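Local atomic coordinates of mannosyl-glycoprotein endo-beta-N-acetylglucosamidase-like domain-containing protein (Pseudomonas protegens, PDB entry 4KT3), a protein that acts as a type VI secretion effector that attacks peptidoglycan as a glycoside hydrolase, and is captured here in complex with a lipoprotein, presumably its immunity partner. Residues Asp53-Pro58 against Ser120-Phe125; Asn61-Ala66 against Asp112-Ser117; Ser70-Gly75 against Ala165-Ala170. All coordinates share one frame; numbering follows the deposited sequence.

Contact 1 (Asp53-Pro58 against Ser120-Phe125); sequences DQLDLP and SFASSF
Leu55, in the Schellman motif that closes helix 35-54, packs against Ala122 and Phe121 of helix 114-129 in a small apolar contact. The leucine's CD1 methyl does the touching: it lies 4.1 Å from Ala122 CB and 4.4 Å from Phe121 CE2, meeting the phenylalanine ring obliquely. With chi1 at -64°, CG lies opposite the carbonyl carbon, and chi2 of -179° sets CD1 anti to CA, so the extended side chain carries this methyl toward helix 114-129. At Ala122, whose side chain ends at CB, the CA atoms of Leu55 and Ala122 are 7.5 Å apart. About 113 Å² is buried, much of it on Leu55. Leu55 is the first residue to leave helical geometry, directly before Asp56. Asp56 takes the positive-phi place of the motif: its N donates to Asp53 O at 3.0 Å, Leu57 N bonds to Ala52 O, and the chain then leaves the helix through Leu57 and Pro58. Arg133 forms a salt bridge with Asp56, and Gly131, just past helix 114-129, is hydrogen-bonded to the backbone of Leu55. Phe121 continues inward onto Leu62 and Leu65 of helix 59-70 and meets the rings of Phe85 and Tyr147, while Leu142 of helix 135-144 also touches it. The contact joins the end of helix 35-54 to the middle of helix 114-129, beside helices 59-70 and 135-144.

Contact 2 (Asn61-Ala66 against Asp112-Ser117); sequences NLLGLA and DSFQKS
Phe114 reaches from the first turn of helix 114-129 to helix 59-70, where the far end of its ring meets the methyl of Ala66. Ala66 CB sits 4.0 Å from both Phe114 CE2 and Phe114 CZ, approaching the ring obliquely. Leu63, one turn earlier on the same helix, adds a looser touch, its CD1 4.5 Å from Phe114 CZ. CG of Phe114 is anti to the backbone N (chi1 177°), which directs the ring out from its own helix toward this pair. All three side chains are buried, and the contact is purely apolar. In the next shell, Tyr44 of helix 35-54 stacks on the Phe114 ring, Cys48 of that helix touches it too, and Tyr84 meets it with its plane inclined. Two serines bond to the backbone that carries the ring. Ser113 is the N-cap, its OG accepting from Lys116 N at 3.1 Å in a fairly straight bond (164°). Ser117 OG donates to Phe114 O at 2.8 Å, from a position tilted slightly off the carbonyl plane, and also accepts from Tyr84 N, so this buried hydroxyl is used in both senses. An aromatic at the first helical position after a serine N-cap thereby packs against both helix 35-54 and helix 59-70, as part of the hydrophobic core of this mainly helical domain, which belongs to the lysozyme-like clan.

Contact 3 (Ser70-Gly75 against Ala165-Ala170); sequences SQYGTG and ADIIIA
Tyr72 forms a loop-to-helix contact, bridging from the tight turn after helix 59-70 to a face of helix 160-174. Its phenol end meets two residues one turn apart: Tyr72 OH lies 4.2 Å from Ile167 CG2 and 4.2 Å from Ala170 CB. These are van der Waals touches, and the hydroxyl has a polar partner as well, since it is hydrogen-bonded to Arg174 further along the same helix. The side chains of Tyr72 and Ile167 slide past each other in opposite directions, and Ile167 CG2, anti to its own backbone N, is the branch presented to the oxygen. Residues Gln71 to Thr74 form a type I' turn, with Tyr72 and Gly73 both at positive phi. Gln71 O takes two bonds from one residue: Thr74 N at 3.1 Å, closing the turn, and Thr74 OG1 at 2.7 Å, which lies in the carbonyl plane on a lone pair. Ser70 adds an ST motif, its OG accepting from Gly73 N at 2.9 Å and also bonded to Ala66 O. Gly75 then serves as the N-cap of helix 76-81. The turn is part of the surface that the lipoprotein chain covers in the complex: Asn96 of that chain packs on both Tyr72 and Ile167, and the chain forms backbone hydrogen bonds with Thr74. Blocking of a nearby site is possible, but these contacts alone do not establish it. What they define is a type I' turn with an ST motif, joining helices 59-70 and 76-81 in a domain of the lysozyme-like clan and packed against helix 160-174 through Tyr72.

Helix 59-70 links the three contacts: contact 2 lies on it, contact 3 begins where it ends, and contact 1 touches contact 2 through Phe121, whose CE1 comes within 3.5 Å of Leu65 CD2. Contacts 1 and 2 share helix 114-129 and have centres about 10 Å apart, contact 2 being nested along the chain inside the loop closed by contact 1. Contact 3 crosses both in sequence, bringing in helix 160-174; its centre is about 11 Å from that of contact 2, where Ile167 and Ile168 pack on Asn61 and Gly64. Contacts 1 and 3, about 17 Å between centres, lie on opposite sides of the chain's centre. Together they tie helices 35-54, 114-129 and 160-174 to the neighbourhood of helix 59-70.

Contact 1 (Asp53-Pro58 against Ser120-Phe125)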
loop_
_atom_site.group_PDB
_atom_site.type_symbol
_atom_site.label_atom_id
_atom_site.label_comp_id
_atom_site.label_asym_id
_atom_site.label_seq_id
_atom_site.Cartn_x
_atom_site.Cartn_y
_atom_site.Cartn_z
ATOM N N ASP A 53 18.634 3.789 -13.774
ATOM C CA ASP A 53 19.591 4.403 -14.704
ATOM C C ASP A 53 19.348 3.898 -16.122
ATOM O O ASP A 53 19.335 4.685 -17.087
ATOM C CB ASP A 53 21.040 4.097 -14.319
ATOM C CG ASP A 53 21.485 4.792 -13.039
ATOM O OD1 ASP A 53 20.817 5.749 -12.582
ATOM O OD2 ASP A 53 22.547 4.382 -12.511
ATOM N N GLN A 54 19.162 2.585 -16.254
ATOM C CA GLN A 54 18.963 1.977 -17.577
ATOM C C GLN A 54 17.699 2.518 -18.253
ATOM O O GLN A 54 17.616 2.584 -19.488
ATOM C CB GLN A 54 18.871 0.457 -17.444
ATOM N N LEU A 55 16.724 2.928 -17.450
ATOM C CA LEU A 55 15.457 3.442 -17.958
ATOM C C LEU A 55 15.403 4.973 -17.987
ATOM O O LEU A 55 14.346 5.549 -18.252
ATOM C CB LEU A 55 14.310 2.926 -17.086
ATOM C CG LEU A 55 14.087 1.412 -17.087
ATOM C CD1 LEU A 55 12.908 1.038 -16.218
ATOM C CD2 LEU A 55 13.896 0.902 -18.508
ATOM N N ASP A 56 16.530 5.626 -17.698
ATOM C CA ASP A 56 16.589 7.083 -17.612
ATOM C C ASP A 56 15.494 7.623 -16.680
ATOM O O ASP A 56 14.728 8.521 -17.053
ATOM C CB ASP A 56 16.477 7.715 -18.999
ATOM C CG ASP A 56 16.630 9.226 -18.969
ATOM O OD1 ASP A 56 17.247 9.767 -18.018
ATOM O OD2 ASP A 56 16.152 9.896 -19.913
ATOM N N LEU A 57 15.453 7.068 -15.463
ATOM C CA LEU A 57 14.489 7.464 -14.435
ATOM C C LEU A 57 15.190 7.811 -13.132
ATOM O O LEU A 57 16.166 7.157 -12.758
ATOM C CB LEU A 57 13.517 6.311 -14.135
ATOM C CG LEU A 57 12.536 5.877 -15.228
ATOM C CD1 LEU A 57 11.777 4.650 -14.752
ATOM C CD2 LEU A 57 11.587 7.016 -15.545
ATOM N N PRO A 58 14.661 8.805 -12.407
ATOM C CA PRO A 58 15.071 8.963 -11.009
ATOM C C PRO A 58 14.768 7.680 -10.237
ATOM O O PRO A 58 13.708 7.080 -10.422
ATOM C CB PRO A 58 14.191 10.108 -10.501
ATOM C CG PRO A 58 13.752 10.845 -11.733
ATOM C CD PRO A 58 13.631 9.782 -12.797
ATOM N N SER A 120 11.995 -7.546 -14.480
ATOM C CA SER A 120 10.817 -7.995 -15.202
ATOM C C SER A 120 9.974 -6.794 -15.611
ATOM O O SER A 120 9.551 -6.674 -16.782
ATOM C CB SER A 120 10.008 -8.936 -14.322
ATOM O OG SER A 120 8.915 -9.474 -15.041
ATOM N N PHE A 121 9.720 -5.911 -14.651
ATOM C CA PHE A 121 9.037 -4.650 -14.930
ATOM C C PHE A 121 9.740 -3.894 -16.062
ATOM O O PHE A 121 9.098 -3.441 -17.015
ATOM C CB PHE A 121 8.972 -3.761 -13.679
ATOM C CG PHE A 121 8.510 -2.374 -13.980
ATOM C CD1 PHE A 121 7.166 -2.103 -14.162
ATOM C CD2 PHE A 121 9.418 -1.360 -14.164
ATOM C CE1 PHE A 121 6.738 -0.838 -14.498
ATOM C CE2 PHE A 121 8.997 -0.095 -14.500
ATOM C CZ PHE A 121 7.656 0.168 -14.662
ATOM N N ALA A 122 11.064 -3.797 -15.982
ATOM C CA ALA A 122 11.838 -3.098 -16.995
ATOM C C ALA A 122 11.691 -3.750 -18.370
ATOM O O ALA A 122 11.578 -3.054 -19.383
ATOM C CB ALA A 122 13.302 -3.055 -16.584
ATOM N N SER A 123 11.713 -5.081 -18.401
ATOM C CA SER A 123 11.573 -5.837 -19.646
ATOM C C SER A 123 10.225 -5.547 -20.325
ATOM O O SER A 123 10.161 -5.274 -21.540
ATOM C CB SER A 123 11.733 -7.337 -19.346
ATOM O OG SER A 123 11.734 -8.117 -20.529
ATOM N N SER A 124 9.140 -5.583 -19.554
ATOM C CA SER A 124 7.808 -5.436 -20.119
ATOM C C SER A 124 7.388 -3.985 -20.348
ATOM O O SER A 124 6.664 -3.705 -21.309
ATOM C CB SER A 124 6.770 -6.095 -19.193
ATOM O OG SER A 124 6.931 -7.498 -19.172
ATOM N N PHE A 125 7.793 -3.079 -19.461
ATOM C CA PHE A 125 7.232 -1.717 -19.446
ATOM C C PHE A 125 8.291 -0.616 -19.548
ATOM O O PHE A 125 7.963 0.565 -19.585
ATOM C CB PHE A 125 6.381 -1.531 -18.176
ATOM C CG PHE A 125 5.196 -2.447 -18.140
ATOM C CD1 PHE A 125 4.101 -2.197 -18.943
ATOM C CD2 PHE A 125 5.200 -3.586 -17.356
ATOM C CE1 PHE A 125 3.026 -3.043 -18.947
ATOM C CE2 PHE A 125 4.117 -4.438 -17.355
ATOM C CZ PHE A 125 3.034 -4.165 -18.163
#

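Contact 2 (Asn61-Ala66 against Asp112-Ser117)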
loop_
_atom_site.group_PDB
_atom_site.type_symbol
_atom_site.label_atom_id
_atom_site.label_comp_id
_atom_site.label_asym_id
_atom_site.label_seq_id
_atom_site.Cartn_x
_atom_site.Cartn_y
_atom_site.Cartn_z
ATOM N N ASN A 61 11.402 7.038 -8.619
ATOM C CA ASN A 61 10.229 6.710 -9.435
ATOM C C ASN A 61 10.000 5.197 -9.434
ATOM O O ASN A 61 8.862 4.716 -9.264
ATOM C CB ASN A 61 10.382 7.193 -10.868
ATOM C CG ASN A 61 10.365 8.712 -10.995
ATOM O OD1 ASN A 61 10.677 9.438 -10.053
ATOM N ND2 ASN A 61 10.017 9.197 -12.181
ATOM N N LEU A 62 11.080 4.452 -9.636
ATOM C CA LEU A 62 11.027 2.994 -9.648
ATOM C C LEU A 62 10.754 2.431 -8.250
ATOM O O LEU A 62 9.915 1.537 -8.084
ATOM C CB LEU A 62 12.327 2.420 -10.206
ATOM C CG LEU A 62 12.381 0.904 -10.399
ATOM C CD1 LEU A 62 11.371 0.432 -11.431
ATOM C CD2 LEU A 62 13.812 0.452 -10.755
ATOM N N LEU A 63 11.479 2.940 -7.255
ATOM C CA LEU A 63 11.325 2.474 -5.891
ATOM C C LEU A 63 9.945 2.850 -5.346
ATOM O O LEU A 63 9.330 2.084 -4.603
ATOM C CB LEU A 63 12.450 3.051 -5.030
ATOM C CG LEU A 63 12.505 2.614 -3.561
ATOM C CD1 LEU A 63 12.555 1.099 -3.400
ATOM C CD2 LEU A 63 13.707 3.249 -2.849
ATOM N N GLY A 64 9.458 4.024 -5.739
ATOM C CA GLY A 64 8.114 4.472 -5.386
ATOM C C GLY A 64 7.048 3.545 -5.943
ATOM O O GLY A 64 6.068 3.228 -5.259
ATOM N N LEU A 65 7.214 3.121 -7.192
ATOM C CA LEU A 65 6.290 2.155 -7.773
ATOM C C LEU A 65 6.311 0.854 -6.967
ATOM O O LEU A 65 5.244 0.315 -6.643
ATOM C CB LEU A 65 6.565 1.905 -9.255
ATOM C CG LEU A 65 5.627 0.886 -9.918
ATOM C CD1 LEU A 65 4.161 1.296 -9.822
ATOM C CD2 LEU A 65 6.036 0.680 -11.378
ATOM N N ALA A 66 7.494 0.368 -6.603
ATOM C CA ALA A 66 7.561 -0.843 -5.788
ATOM C C ALA A 66 6.862 -0.633 -4.431
ATOM O O ALA A 66 6.196 -1.534 -3.928
ATOM C CB ALA A 66 8.994 -1.274 -5.591
ATOM N N ASP A 112 12.784 -14.745 -8.300
ATOM C CA ASP A 112 13.875 -15.114 -7.392
ATOM C C ASP A 112 14.194 -14.038 -6.358
ATOM O O ASP A 112 14.762 -14.338 -5.299
ATOM C CB ASP A 112 15.149 -15.406 -8.186
ATOM C CG ASP A 112 15.190 -16.807 -8.762
ATOM O OD1 ASP A 112 14.720 -17.759 -8.111
ATOM O OD2 ASP A 112 15.732 -16.952 -9.880
ATOM N N SER A 113 13.841 -12.792 -6.656
ATOM C CA SER A 113 14.271 -11.666 -5.831
ATOM C C SER A 113 13.582 -10.378 -6.252
ATOM O O SER A 113 13.028 -10.297 -7.343
ATOM C CB SER A 113 15.767 -11.463 -5.992
ATOM O OG SER A 113 16.072 -11.093 -7.329
ATOM N N PHE A 114 13.648 -9.375 -5.384
ATOM C CA PHE A 114 13.207 -8.019 -5.697
ATOM C C PHE A 114 13.827 -7.600 -7.028
ATOM O O PHE A 114 13.133 -7.116 -7.931
ATOM C CB PHE A 114 13.640 -7.047 -4.581
ATOM C CG PHE A 114 13.283 -5.616 -4.849
ATOM C CD1 PHE A 114 13.991 -4.873 -5.777
ATOM C CD2 PHE A 114 12.263 -5.004 -4.152
ATOM C CE1 PHE A 114 13.660 -3.543 -6.038
ATOM C CE2 PHE A 114 11.917 -3.680 -4.410
ATOM C CZ PHE A 114 12.613 -2.947 -5.358
ATOM N N GLN A 115 15.138 -7.803 -7.148
ATOM C CA GLN A 115 15.878 -7.352 -8.311
ATOM C C GLN A 115 15.286 -7.952 -9.588
ATOM O O GLN A 115 15.093 -7.239 -10.590
ATOM C CB GLN A 115 17.354 -7.741 -8.189
ATOM N N LYS A 116 15.008 -9.252 -9.573
ATOM C CA LYS A 116 14.424 -9.901 -10.747
ATOM C C LYS A 116 13.039 -9.342 -11.049
ATOM O O LYS A 116 12.697 -9.177 -12.211
ATOM C CB LYS A 116 14.348 -11.415 -10.578
ATOM C CG LYS A 116 15.688 -12.099 -10.646
ATOM C CD LYS A 116 16.196 -12.220 -12.055
ATOM C CE LYS A 116 17.539 -12.950 -12.042
ATOM N NZ LYS A 116 17.937 -13.463 -13.362
ATOM N N SER A 117 12.252 -9.033 -10.025
ATOM C CA SER A 117 10.923 -8.478 -10.279
ATOM C C SER A 117 11.044 -7.097 -10.929
ATOM O O SER A 117 10.225 -6.748 -11.806
ATOM C CB SER A 117 10.030 -8.475 -9.017
ATOM O OG SER A 117 10.318 -7.426 -8.102
#

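Contact 3 (Ser70-Gly75 against Ala165-Ala170)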
loop_
_atom_site.group_PDB
_atom_site.type_symbol
_atom_site.label_atom_id
_atom_site.label_comp_id
_atom_site.label_asym_id
_atom_site.label_seq_id
_atom_site.Cartn_x
_atom_site.Cartn_y
_atom_site.Cartn_z
ATOM N N SER A 70 3.780 -3.071 -3.386
ATOM C CA SER A 70 4.110 -4.020 -2.319
ATOM C C SER A 70 3.754 -3.571 -0.908
ATOM O O SER A 70 4.076 -4.272 0.042
ATOM C CB SER A 70 5.610 -4.347 -2.372
ATOM O OG SER A 70 6.407 -3.279 -1.888
ATOM N N GLN A 71 3.126 -2.404 -0.790
ATOM C CA GLN A 71 2.813 -1.821 0.514
ATOM C C GLN A 71 4.104 -1.744 1.349
ATOM O O GLN A 71 4.196 -2.214 2.492
ATOM C CB GLN A 71 1.718 -2.626 1.232
ATOM C CG GLN A 71 0.356 -2.605 0.503
ATOM C CD GLN A 71 0.353 -3.420 -0.792
ATOM O OE1 GLN A 71 0.017 -2.910 -1.884
ATOM N NE2 GLN A 71 0.725 -4.674 -0.682
ATOM N N TYR A 72 5.096 -1.114 0.749
ATOM C CA TYR A 72 6.409 -0.957 1.348
ATOM C C TYR A 72 6.929 -2.306 1.840
ATOM O O TYR A 72 7.458 -2.446 2.948
ATOM C CB TYR A 72 6.380 0.094 2.462
ATOM C CG TYR A 72 6.358 1.538 1.975
ATOM C CD1 TYR A 72 7.537 2.233 1.783
ATOM C CD2 TYR A 72 5.154 2.212 1.736
ATOM C CE1 TYR A 72 7.538 3.555 1.360
ATOM C CE2 TYR A 72 5.146 3.551 1.305
ATOM C CZ TYR A 72 6.350 4.213 1.144
ATOM O OH TYR A 72 6.411 5.534 0.747
ATOM N N GLY A 73 6.771 -3.312 0.990
ATOM C CA GLY A 73 7.346 -4.615 1.230
ATOM C C GLY A 73 6.566 -5.492 2.192
ATOM O O GLY A 73 7.036 -6.580 2.549
ATOM N N THR A 74 5.380 -5.049 2.609
ATOM C CA THR A 74 4.595 -5.813 3.580
ATOM C C THR A 74 3.542 -6.737 2.973
ATOM O O THR A 74 3.006 -7.600 3.671
ATOM C CB THR A 74 3.947 -4.903 4.642
ATOM O OG1 THR A 74 2.924 -4.073 4.063
ATOM C CG2 THR A 74 5.002 -4.040 5.317
ATOM N N GLY A 75 3.236 -6.570 1.686
ATOM C CA GLY A 75 2.251 -7.422 1.047
ATOM C C GLY A 75 2.753 -8.836 0.833
ATOM O O GLY A 75 3.957 -9.052 0.678
ATOM N N ALA A 165 2.456 9.795 -7.685
ATOM C CA ALA A 165 3.482 10.825 -7.657
ATOM C C ALA A 165 3.809 11.218 -6.213
ATOM O O ALA A 165 4.970 11.458 -5.873
ATOM C CB ALA A 165 3.044 12.045 -8.478
ATOM N N ASP A 166 2.792 11.265 -5.358
ATOM C CA ASP A 166 3.005 11.576 -3.946
ATOM C C ASP A 166 3.832 10.495 -3.250
ATOM O O ASP A 166 4.677 10.803 -2.408
ATOM C CB ASP A 166 1.673 11.777 -3.219
ATOM C CG ASP A 166 1.023 13.115 -3.554
ATOM O OD1 ASP A 166 1.688 13.962 -4.193
ATOM O OD2 ASP A 166 -0.151 13.324 -3.169
ATOM N N ILE A 167 3.594 9.232 -3.600
ATOM C CA ILE A 167 4.400 8.136 -3.048
ATOM C C ILE A 167 5.855 8.271 -3.488
ATOM O O ILE A 167 6.775 8.076 -2.686
ATOM C CB ILE A 167 3.849 6.763 -3.465
ATOM C CG1 ILE A 167 2.528 6.509 -2.737
ATOM C CG2 ILE A 167 4.839 5.658 -3.138
ATOM C CD1 ILE A 167 1.803 5.259 -3.201
ATOM N N ILE A 168 6.063 8.634 -4.748
ATOM C CA ILE A 168 7.415 8.797 -5.279
ATOM C C ILE A 168 8.143 9.902 -4.515
ATOM O O ILE A 168 9.315 9.762 -4.145
ATOM C CB ILE A 168 7.357 9.109 -6.795
ATOM C CG1 ILE A 168 6.975 7.830 -7.553
ATOM C CG2 ILE A 168 8.680 9.655 -7.298
ATOM C CD1 ILE A 168 6.539 8.060 -9.000
ATOM N N ILE A 169 7.445 10.998 -4.247
ATOM C CA ILE A 169 8.047 12.109 -3.516
ATOM C C ILE A 169 8.353 11.698 -2.070
ATOM O O ILE A 169 9.405 12.056 -1.514
ATOM C CB ILE A 169 7.144 13.355 -3.573
ATOM C CG1 ILE A 169 7.087 13.869 -5.014
ATOM C CG2 ILE A 169 7.665 14.452 -2.648
ATOM C CD1 ILE A 169 5.958 14.843 -5.287
ATOM N N ALA A 170 7.453 10.923 -1.474
ATOM C CA ALA A 170 7.665 10.429 -0.114
ATOM C C ALA A 170 8.873 9.493 -0.051
ATOM O O ALA A 170 9.677 9.563 0.880
ATOM C CB ALA A 170 6.413 9.724 0.402
#